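Local coordinates for monooxygenase (Agrobacterium tumefaciens, PDB 2I7G), which probably catalyses flavin-dependent monooxygenation, as a TIM-barrel member of the bacterial luciferase-like family, at residues B[63-68]-B[327-332]; B[260-265]-B[344-349]; B[305-310]-B[315-320]. One frame throughout, in Å; residues are numbered along the deposited sequence. Where two conformers were deposited one is given.

Interaction 1 of 3, residues B[63-68]-B[327-332]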
loop_
_atom_site.group_PDB
_atom_site.type_symbol
_atom_site.label_atom_id
_atom_site.label_comp_id
_atom_site.label_asym_id
_atom_site.label_seq_id
_atom_site.Cartn_x
_atom_site.Cartn_y
_atom_site.Cartn_z
ATOM N N LEU B 63 -14.399 16.106 -9.676
ATOM C CA LEU B 63 -14.595 14.808 -10.333
ATOM C C LEU B 63 -14.850 13.721 -9.267
ATOM O O LEU B 63 -14.406 13.835 -8.099
ATOM C CB LEU B 63 -13.417 14.458 -11.230
ATOM C CG LEU B 63 -13.412 15.399 -12.460
ATOM C CD1 LEU B 63 -12.027 15.186 -13.145
ATOM C CD2 LEU B 63 -14.628 15.137 -13.404
ATOM N N ASP B 64 -15.603 12.701 -9.665
ATOM C CA ASP B 64 -16.213 11.765 -8.705
ATOM C C ASP B 64 -15.355 10.582 -8.349
ATOM O O ASP B 64 -15.472 10.051 -7.248
ATOM C CB ASP B 64 -17.556 11.273 -9.244
ATOM C CG ASP B 64 -18.545 12.423 -9.419
ATOM O OD1 ASP B 64 -18.834 13.109 -8.404
ATOM O OD2 ASP B 64 -18.984 12.660 -10.563
ATOM N N VAL B 65 -14.519 10.135 -9.294
ATOM C CA VAL B 65 -13.772 8.881 -9.123
ATOM C C VAL B 65 -12.429 9.017 -9.808
ATOM O O VAL B 65 -12.341 9.621 -10.884
ATOM C CB VAL B 65 -14.496 7.690 -9.836
ATOM C CG1 VAL B 65 -13.663 6.395 -9.712
ATOM C CG2 VAL B 65 -15.921 7.526 -9.329
ATOM N N PHE B 66 -11.394 8.441 -9.188
ATOM C CA PHE B 66 -10.112 8.288 -9.861
ATOM C C PHE B 66 -9.615 6.846 -9.681
ATOM O O PHE B 66 -9.544 6.338 -8.523
ATOM C CB PHE B 66 -9.098 9.307 -9.279
ATOM C CG PHE B 66 -7.926 9.630 -10.214
ATOM C CD1 PHE B 66 -7.809 10.917 -10.770
ATOM C CD2 PHE B 66 -6.987 8.664 -10.529
ATOM C CE1 PHE B 66 -6.757 11.246 -11.632
ATOM C CE2 PHE B 66 -5.908 8.947 -11.408
ATOM C CZ PHE B 66 -5.798 10.260 -11.969
ATOM N N GLY B 67 -9.285 6.215 -10.807
ATOM C CA GLY B 67 -8.777 4.816 -10.822
ATOM C C GLY B 67 -7.324 4.662 -11.232
ATOM O O GLY B 67 -6.835 5.389 -12.120
ATOM N N LEU B 68 -6.624 3.688 -10.625
ATOM C CA LEU B 68 -5.230 3.394 -11.014
ATOM C C LEU B 68 -5.154 1.889 -11.310
ATOM O O LEU B 68 -5.643 1.054 -10.497
ATOM C CB LEU B 68 -4.266 3.669 -9.875
ATOM C CG LEU B 68 -4.277 5.081 -9.322
ATOM C CD1 LEU B 68 -3.215 5.155 -8.219
ATOM C CD2 LEU B 68 -3.902 6.121 -10.409
ATOM N N ASN B 327 -25.690 4.088 -18.367
ATOM C CA ASN B 327 -24.647 3.849 -17.393
ATOM C C ASN B 327 -24.702 4.823 -16.222
ATOM O O ASN B 327 -25.009 6.008 -16.408
ATOM C CB ASN B 327 -23.267 3.933 -18.073
ATOM C CG ASN B 327 -23.047 5.268 -18.847
ATOM O OD1 ASN B 327 -23.824 5.642 -19.738
ATOM N ND2 ASN B 327 -21.976 5.988 -18.501
ATOM N N ASP B 328 -24.341 4.322 -15.039
ATOM C CA ASP B 328 -24.234 5.113 -13.779
ATOM C C ASP B 328 -22.918 5.873 -13.619
ATOM O O ASP B 328 -22.816 6.826 -12.839
ATOM C CB ASP B 328 -24.338 4.157 -12.600
ATOM C CG ASP B 328 -25.648 3.415 -12.619
ATOM O OD1 ASP B 328 -26.703 4.054 -12.411
ATOM O OD2 ASP B 328 -25.618 2.207 -12.910
ATOM N N ARG B 329 -21.913 5.415 -14.341
ATOM C CA ARG B 329 -20.585 5.922 -14.153
ATOM C C ARG B 329 -19.870 5.966 -15.521
ATOM O O ARG B 329 -20.136 5.127 -16.382
ATOM C CB ARG B 329 -19.852 5.041 -13.110
ATOM C CG ARG B 329 -18.363 5.389 -12.940
ATOM C CD ARG B 329 -17.697 4.471 -11.876
ATOM N NE ARG B 329 -18.116 4.791 -10.518
ATOM C CZ ARG B 329 -17.569 4.242 -9.408
ATOM N NH1 ARG B 329 -16.607 3.341 -9.497
ATOM N NH2 ARG B 329 -17.979 4.629 -8.222
ATOM N N PHE B 330 -19.004 6.963 -15.692
ATOM C CA PHE B 330 -18.216 7.177 -16.914
ATOM C C PHE B 330 -16.791 7.437 -16.479
ATOM O O PHE B 330 -16.550 8.407 -15.744
ATOM C CB PHE B 330 -18.763 8.377 -17.722
ATOM C CG PHE B 330 -17.919 8.763 -18.891
ATOM C CD1 PHE B 330 -18.098 8.121 -20.129
ATOM C CD2 PHE B 330 -16.929 9.760 -18.773
ATOM C CE1 PHE B 330 -17.304 8.438 -21.233
ATOM C CE2 PHE B 330 -16.158 10.135 -19.903
ATOM C CZ PHE B 330 -16.331 9.452 -21.126
ATOM N N LEU B 331 -15.834 6.612 -16.926
ATOM C CA LEU B 331 -14.434 6.766 -16.569
ATOM C C LEU B 331 -13.573 6.990 -17.818
ATOM O O LEU B 331 -13.626 6.207 -18.767
ATOM C CB LEU B 331 -13.902 5.520 -15.835
ATOM C CG LEU B 331 -14.423 5.182 -14.442
ATOM C CD1 LEU B 331 -13.472 4.074 -13.858
ATOM C CD2 LEU B 331 -14.485 6.443 -13.521
ATOM N N LEU B 332 -12.771 8.049 -17.788
ATOM C CA LEU B 332 -12.014 8.461 -18.971
ATOM C C LEU B 332 -10.520 8.265 -18.709
ATOM O O LEU B 332 -10.017 8.760 -17.673
ATOM C CB LEU B 332 -12.323 9.953 -19.191
ATOM C CG LEU B 332 -11.620 10.579 -20.389
ATOM C CD1 LEU B 332 -12.000 9.882 -21.724
ATOM C CD2 LEU B 332 -11.855 12.174 -20.442
#

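Interaction 2 of 3, residues B[260-265]-B[344-349]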
loop_
_atom_site.group_PDB
_atom_site.type_symbol
_atom_site.label_atom_id
_atom_site.label_comp_id
_atom_site.label_asym_id
_atom_site.label_seq_id
_atom_site.Cartn_x
_atom_site.Cartn_y
_atom_site.Cartn_z
ATOM N N ILE B 260 -9.466 15.742 -23.434
ATOM C CA ILE B 260 -10.191 17.024 -23.529
ATOM C C ILE B 260 -9.165 18.158 -23.636
ATOM O O ILE B 260 -8.165 18.174 -22.898
ATOM C CB ILE B 260 -11.105 17.220 -22.293
ATOM C CG1 ILE B 260 -12.155 16.085 -22.197
ATOM C CG2 ILE B 260 -11.758 18.601 -22.323
ATOM C CD1 ILE B 260 -12.658 15.816 -20.793
ATOM N N ALA B 261 -9.396 19.106 -24.547
ATOM C CA ALA B 261 -8.510 20.263 -24.645
ATOM C C ALA B 261 -9.351 21.469 -25.027
ATOM O O ALA B 261 -10.578 21.362 -25.160
ATOM C CB ALA B 261 -7.360 20.038 -25.701
ATOM N N ASP B 262 -8.697 22.609 -25.186
ATOM C CA ASP B 262 -9.433 23.851 -25.364
ATOM C C ASP B 262 -10.152 23.892 -26.711
ATOM O O ASP B 262 -11.137 24.640 -26.859
ATOM C CB ASP B 262 -8.492 25.033 -25.213
ATOM C CG ASP B 262 -8.175 25.308 -23.734
ATOM O OD1 ASP B 262 -9.033 25.949 -23.070
ATOM O OD2 ASP B 262 -7.114 24.856 -23.225
ATOM N N THR B 263 -9.612 23.161 -27.693
ATOM C CA THR B 263 -10.277 23.032 -28.998
ATOM C C THR B 263 -10.194 21.569 -29.423
ATOM O O THR B 263 -9.348 20.790 -28.916
ATOM C CB THR B 263 -9.651 23.875 -30.131
ATOM O OG1 THR B 263 -8.381 23.319 -30.501
ATOM C CG2 THR B 263 -9.469 25.395 -29.736
ATOM N N THR B 264 -11.069 21.200 -30.342
ATOM C CA THR B 264 -11.129 19.788 -30.767
ATOM C C THR B 264 -9.852 19.429 -31.526
ATOM O O THR B 264 -9.295 18.336 -31.301
ATOM C CB THR B 264 -12.371 19.543 -31.597
ATOM O OG1 THR B 264 -13.499 19.609 -30.717
ATOM C CG2 THR B 264 -12.289 18.143 -32.268
ATOM N N ASP B 265 -9.391 20.341 -32.406
ATOM C CA ASP B 265 -8.113 20.129 -33.106
ATOM C C ASP B 265 -6.925 20.012 -32.162
ATOM O O ASP B 265 -6.034 19.157 -32.387
ATOM C CB ASP B 265 -7.825 21.196 -34.169
ATOM C CG ASP B 265 -8.731 21.063 -35.399
ATOM O OD1 ASP B 265 -9.299 19.979 -35.651
ATOM O OD2 ASP B 265 -8.840 22.054 -36.145
ATOM N N ILE B 344 -2.237 17.089 -19.703
ATOM C CA ILE B 344 -3.167 16.309 -18.865
ATOM C C ILE B 344 -3.815 17.210 -17.799
ATOM O O ILE B 344 -5.031 17.177 -17.601
ATOM C CB ILE B 344 -2.470 15.099 -18.198
ATOM C CG1 ILE B 344 -1.919 14.150 -19.278
ATOM C CG2 ILE B 344 -3.440 14.372 -17.229
ATOM C CD1 ILE B 344 -0.864 13.216 -18.740
HETATM N N MSE B 345 -3.001 18.018 -17.128
HETATM C CA MSE B 345 -3.523 18.920 -16.082
HETATM C C MSE B 345 -4.618 19.858 -16.640
HETATM O O MSE B 345 -5.686 20.001 -16.012
HETATM C CB MSE B 345 -2.381 19.685 -15.416
HETATM C CG MSE B 345 -1.465 18.798 -14.584
HETATM SE SE MSE B 345 -2.349 17.951 -13.031
HETATM C CE MSE B 345 -2.320 19.503 -11.870
ATOM N N ARG B 346 -4.384 20.417 -17.833
ATOM C CA ARG B 346 -5.380 21.284 -18.489
ATOM C C ARG B 346 -6.640 20.457 -18.789
ATOM O O ARG B 346 -7.756 20.943 -18.574
ATOM C CB ARG B 346 -4.817 21.901 -19.770
ATOM C CG ARG B 346 -5.803 22.826 -20.501
ATOM C CD ARG B 346 -6.356 23.944 -19.587
ATOM N NE ARG B 346 -7.252 24.863 -20.301
ATOM C CZ ARG B 346 -8.074 25.726 -19.700
ATOM N NH1 ARG B 346 -8.135 25.779 -18.359
ATOM N NH2 ARG B 346 -8.853 26.527 -20.426
ATOM N N GLY B 347 -6.452 19.222 -19.265
ATOM C CA GLY B 347 -7.584 18.332 -19.605
ATOM C C GLY B 347 -8.421 18.034 -18.369
ATOM O O GLY B 347 -9.663 18.035 -18.417
ATOM N N ILE B 348 -7.748 17.812 -17.242
ATOM C CA ILE B 348 -8.462 17.510 -15.996
ATOM C C ILE B 348 -9.272 18.732 -15.540
ATOM O O ILE B 348 -10.470 18.627 -15.148
ATOM C CB ILE B 348 -7.499 17.065 -14.891
ATOM C CG1 ILE B 348 -6.985 15.631 -15.179
ATOM C CG2 ILE B 348 -8.221 17.021 -13.532
ATOM C CD1 ILE B 348 -5.765 15.247 -14.307
ATOM N N GLU B 349 -8.633 19.900 -15.580
ATOM C CA GLU B 349 -9.328 21.150 -15.278
ATOM C C GLU B 349 -10.575 21.328 -16.146
ATOM O O GLU B 349 -11.661 21.581 -15.625
ATOM C CB GLU B 349 -8.394 22.359 -15.420
ATOM C CG GLU B 349 -9.146 23.686 -15.305
ATOM C CD GLU B 349 -8.539 24.668 -14.301
ATOM O OE1 GLU B 349 -8.255 24.271 -13.141
ATOM O OE2 GLU B 349 -8.395 25.857 -14.660
#

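Interaction 3 of 3, residues B[305-310]-B[315-320]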
loop_
_atom_site.group_PDB
_atom_site.type_symbol
_atom_site.label_atom_id
_atom_site.label_comp_id
_atom_site.label_asym_id
_atom_site.label_seq_id
_atom_site.Cartn_x
_atom_site.Cartn_y
_atom_site.Cartn_z
ATOM N N ASN B 305 -15.302 5.122 -30.541
ATOM C CA ASN B 305 -15.011 4.771 -29.155
ATOM C C ASN B 305 -14.104 5.771 -28.397
ATOM O O ASN B 305 -13.979 5.692 -27.158
ATOM C CB ASN B 305 -14.399 3.372 -29.111
ATOM C CG ASN B 305 -13.124 3.313 -29.889
ATOM O OD1 ASN B 305 -12.103 3.675 -29.393
ATOM N ND2 ASN B 305 -13.208 2.909 -31.168
ATOM N N LEU B 306 -13.494 6.723 -29.108
ATOM C CA LEU B 306 -12.610 7.710 -28.445
ATOM C C LEU B 306 -13.403 8.970 -28.087
ATOM O O LEU B 306 -14.017 9.597 -28.976
ATOM C CB LEU B 306 -11.438 8.092 -29.351
ATOM C CG LEU B 306 -10.435 6.958 -29.654
ATOM C CD1 LEU B 306 -9.280 7.505 -30.537
ATOM C CD2 LEU B 306 -9.882 6.384 -28.326
ATOM N N PHE B 307 -13.415 9.312 -26.789
ATOM C CA PHE B 307 -14.181 10.457 -26.263
ATOM C C PHE B 307 -13.211 11.640 -26.238
ATOM O O PHE B 307 -12.461 11.854 -25.261
ATOM C CB PHE B 307 -14.759 10.105 -24.883
ATOM C CG PHE B 307 -15.987 9.258 -24.980
ATOM C CD1 PHE B 307 -17.227 9.735 -24.584
ATOM C CD2 PHE B 307 -15.882 7.948 -25.486
ATOM C CE1 PHE B 307 -18.343 8.938 -24.698
ATOM C CE2 PHE B 307 -17.007 7.133 -25.622
ATOM C CZ PHE B 307 -18.237 7.635 -25.232
ATOM N N LEU B 308 -13.195 12.379 -27.347
ATOM C CA LEU B 308 -12.083 13.319 -27.578
ATOM C C LEU B 308 -12.534 14.630 -28.248
ATOM O O LEU B 308 -13.242 14.609 -29.271
ATOM C CB LEU B 308 -11.049 12.653 -28.453
ATOM C CG LEU B 308 -9.753 13.421 -28.665
ATOM C CD1 LEU B 308 -8.602 12.462 -28.737
ATOM C CD2 LEU B 308 -9.827 14.297 -29.953
ATOM N N GLY B 309 -12.073 15.755 -27.705
ATOM C CA GLY B 309 -12.384 17.048 -28.328
ATOM C C GLY B 309 -12.453 18.174 -27.335
ATOM O O GLY B 309 -12.012 18.043 -26.173
ATOM N N GLU B 310 -13.006 19.307 -27.794
ATOM C CA GLU B 310 -13.277 20.425 -26.878
ATOM C C GLU B 310 -14.361 19.995 -25.848
ATOM O O GLU B 310 -15.030 18.957 -26.035
ATOM C CB GLU B 310 -13.735 21.680 -27.641
ATOM C CG GLU B 310 -15.093 21.498 -28.325
ATOM C CD GLU B 310 -15.632 22.827 -28.911
ATOM O OE1 GLU B 310 -14.804 23.747 -29.130
ATOM O OE2 GLU B 310 -16.860 22.920 -29.153
ATOM N N ALA B 315 -18.780 16.420 -23.781
ATOM C CA ALA B 315 -19.973 16.360 -22.911
ATOM C C ALA B 315 -21.144 15.798 -23.711
ATOM O O ALA B 315 -21.891 14.952 -23.224
ATOM C CB ALA B 315 -20.315 17.748 -22.335
ATOM N N GLU B 316 -21.307 16.257 -24.954
ATOM C CA GLU B 316 -22.409 15.751 -25.771
ATOM C C GLU B 316 -22.273 14.247 -26.043
ATOM O O GLU B 316 -23.268 13.538 -26.023
ATOM C CB GLU B 316 -22.585 16.532 -27.080
ATOM C CG GLU B 316 -23.909 16.206 -27.824
ATOM C CD GLU B 316 -25.121 16.061 -26.879
ATOM O OE1 GLU B 316 -25.512 17.078 -26.255
ATOM O OE2 GLU B 316 -25.678 14.927 -26.753
ATOM N N LYS B 317 -21.054 13.759 -26.274
ATOM C CA LYS B 317 -20.883 12.330 -26.468
ATOM C C LYS B 317 -21.204 11.530 -25.186
ATOM O O LYS B 317 -21.833 10.487 -25.266
ATOM C CB LYS B 317 -19.482 12.023 -26.963
ATOM C CG LYS B 317 -19.322 10.669 -27.526
ATOM C CD LYS B 317 -18.001 10.662 -28.263
ATOM C CE LYS B 317 -17.765 9.379 -28.935
ATOM N NZ LYS B 317 -16.617 9.520 -29.896
ATOM N N ILE B 318 -20.782 12.035 -24.020
ATOM C CA ILE B 318 -21.111 11.383 -22.735
ATOM C C ILE B 318 -22.626 11.294 -22.570
ATOM O O ILE B 318 -23.190 10.215 -22.213
ATOM C CB ILE B 318 -20.462 12.089 -21.530
ATOM C CG1 ILE B 318 -18.937 11.967 -21.617
ATOM C CG2 ILE B 318 -21.013 11.482 -20.178
ATOM C CD1 ILE B 318 -18.195 12.999 -20.734
ATOM N N ILE B 319 -23.294 12.405 -22.877
ATOM C CA ILE B 319 -24.774 12.460 -22.769
ATOM C C ILE B 319 -25.442 11.455 -23.736
ATOM O O ILE B 319 -26.351 10.718 -23.340
ATOM C CB ILE B 319 -25.321 13.915 -23.007
ATOM C CG1 ILE B 319 -24.905 14.817 -21.827
ATOM C CG2 ILE B 319 -26.829 13.909 -23.249
ATOM C CD1 ILE B 319 -24.861 16.321 -22.178
ATOM N N LYS B 320 -24.972 11.428 -24.979
ATOM C CA LYS B 320 -25.487 10.504 -25.984
ATOM C C LYS B 320 -25.227 9.049 -25.586
ATOM O O LYS B 320 -26.111 8.186 -25.719
ATOM C CB LYS B 320 -24.886 10.823 -27.353
ATOM C CG LYS B 320 -25.531 12.027 -28.021
ATOM C CD LYS B 320 -26.956 11.685 -28.477
ATOM C CE LYS B 320 -27.610 12.873 -29.180
ATOM N NZ LYS B 320 -26.977 13.121 -30.522
HETATM O O HOH W 1 -15.203 12.580 -29.733
#

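Interaction 1 of 3, residues B[63-68]-B[327-332]
Val65 meets Arg329 and Leu331 at about a right angle, each of its branches serving a different partner. CG2 lies over one face of the Arg329 guanidinium, displaced toward its rim and 3.7 Å from Arg329 CZ. CB and CG1 turn to Leu331 instead, with Val65 CB 3.9 Å from Leu331 CD2. With CG1 anti to the backbone N (chi1 177°), the fork of the valine spans both neighbours, a task suited to a short branched residue. The arginine reaches across because its chain runs straight from the strand and then bends at chi3 (-72°), laying the flat group against the methyl. Its polar rim is meanwhile taken up by acids: NE forms a salt bridge with Glu23 and NH1 one with Glu128. These carboxylates probably compensate its charge and hold the plane so that one of its faces lies against Val65. Next to Val65, Phe66 points the other way, onto helix 40-60. The backbones stay well apart, Val65 CA and Leu331 CA being 7.8 Å from each other, since strand 23-28 lies between the two and pairs in parallel with both. Side chains thus bridge next-but-one strands where the curled sheet closes, with a buried arginine among acids from other strands, as in the packed interior of a TIM barrel.

Interaction 2 of 3, residues B[260-265]-B[344-349]
Ile260 presses its carbonyl oxygen directly onto a helix backbone, with Ile260 O only 3.3 Å from Gly347 CA. In this TIM-barrel protein the place is the end of strand 252-260, where the chain leaves the sheet beside the C-terminal helix 341-363. Glycine suits position 347 because it has no CB to crowd that oxygen; the two backbones can then close to 4.9 Å between Ile260 CA and Gly347 CA. The CA-H...O angle of 121° is far from straight, so this is a close approach with at most a feeble polar component. The Ile260 side chain continues the seam, packing on Leu350, Tyr351 and Val355 of the same helix and on Pro311 and Val314 of helix 311-325.

Farther out, at the protein surface, a charged pair joins the same two segments. Arg346 leaves its helix with CG anti to the backbone N (chi1 -180°) and folds at chi2 (54°), which turns the side of its guanidinium to the carboxylate of Asp262. Glu349, three residues on, may extend the network through a long salt bridge to NH1, though its side chain has more than one conformer. Just beyond Asp262, Thr263 caps the start of helix 264-272, its OG1 accepting from Lys266 N. The grip on Asp262 is side-on and nearly coplanar: Arg346 NE lies 2.9 Å from Asp262 OD2 in an almost straight bond, Arg346 NH2 lies 2.7 Å from Asp262 OD1, and each oxygen receives its N-H on the syn lone pair.

Interaction 3 of 3, residues B[305-310]-B[315-320]
Phe307 CA and Lys317 CA come within 7.0 Å of each other because helix 311-325, which follows strand 307-309 almost directly, folds back beside it. Gly309 makes the exit from the strand at phi 150° and psi -166°, a conformation that only a residue without a side chain adopts comfortably, and Glu310 follows as the N-cap residue.

The Lys317 chain is extended all the way from CB (chi1 -165°), so it passes obliquely over one face of the Phe307 ring. The aliphatic part supplies the contact: Lys317 CG is 3.5 Å from Phe307 CE1, and Lys317 CD makes a CH-pi contact above the ring. The amine passes over the same face in a cation-pi interaction, Lys317 NZ standing 4.9 Å from the centroid of the Phe307 ring. At its end NZ donates to Leu306 O over 2.8 Å, and also to Gly301 O and Gly304 O. Three backbone carbonyls therefore hold this buried ammonium, and they probably stabilise its charge. Water 1, which accepts from Leu308 N at 3.1 Å, is a further, weak acceptor for NZ and must share its hydrogens with the carbonyls. A lysine fits because its methylenes can lie on an aromatic face while its ammonium reaches the carbonyls beyond. Ile318 adds to the contact from the ring edge, where its N lies near the ring plane, and its CG1 is 4.1 Å from Phe307 CD1.

Strand, glycine turn and returning helix form a beta-alpha unit of this TIM-barrel protein, and helix 311-325 leads on to strand 329-333. Around it, strand 307-309 pairs in parallel with strand 252-260, the Phe307 ring meets that of Phe330, Leu308 packs on helix 264-272, and Ala315 and Ile318 rest against helix 341-363.

Overall arrangement
From the N terminus, segment 63-68 comes first and waits until 327-332 for its partner, so interaction 1 closes a loop holding most of the barrel. Within that loop begins interaction 2, at 260-265, but its partner 344-349, in helix 341-363, arrives only after 327-332; the two therefore cross. Interaction 3 is a short local closure, nested inside both. The three adjoin in space. Phe330 of 327-332 also packs on Ile318, and Leu332 reaches Ile260. Between interactions 2 and 3, Thr264 OG1 probably bonds to Glu310 N. Together they tie the closing strands of the barrel to helices 311-325 and 341-363.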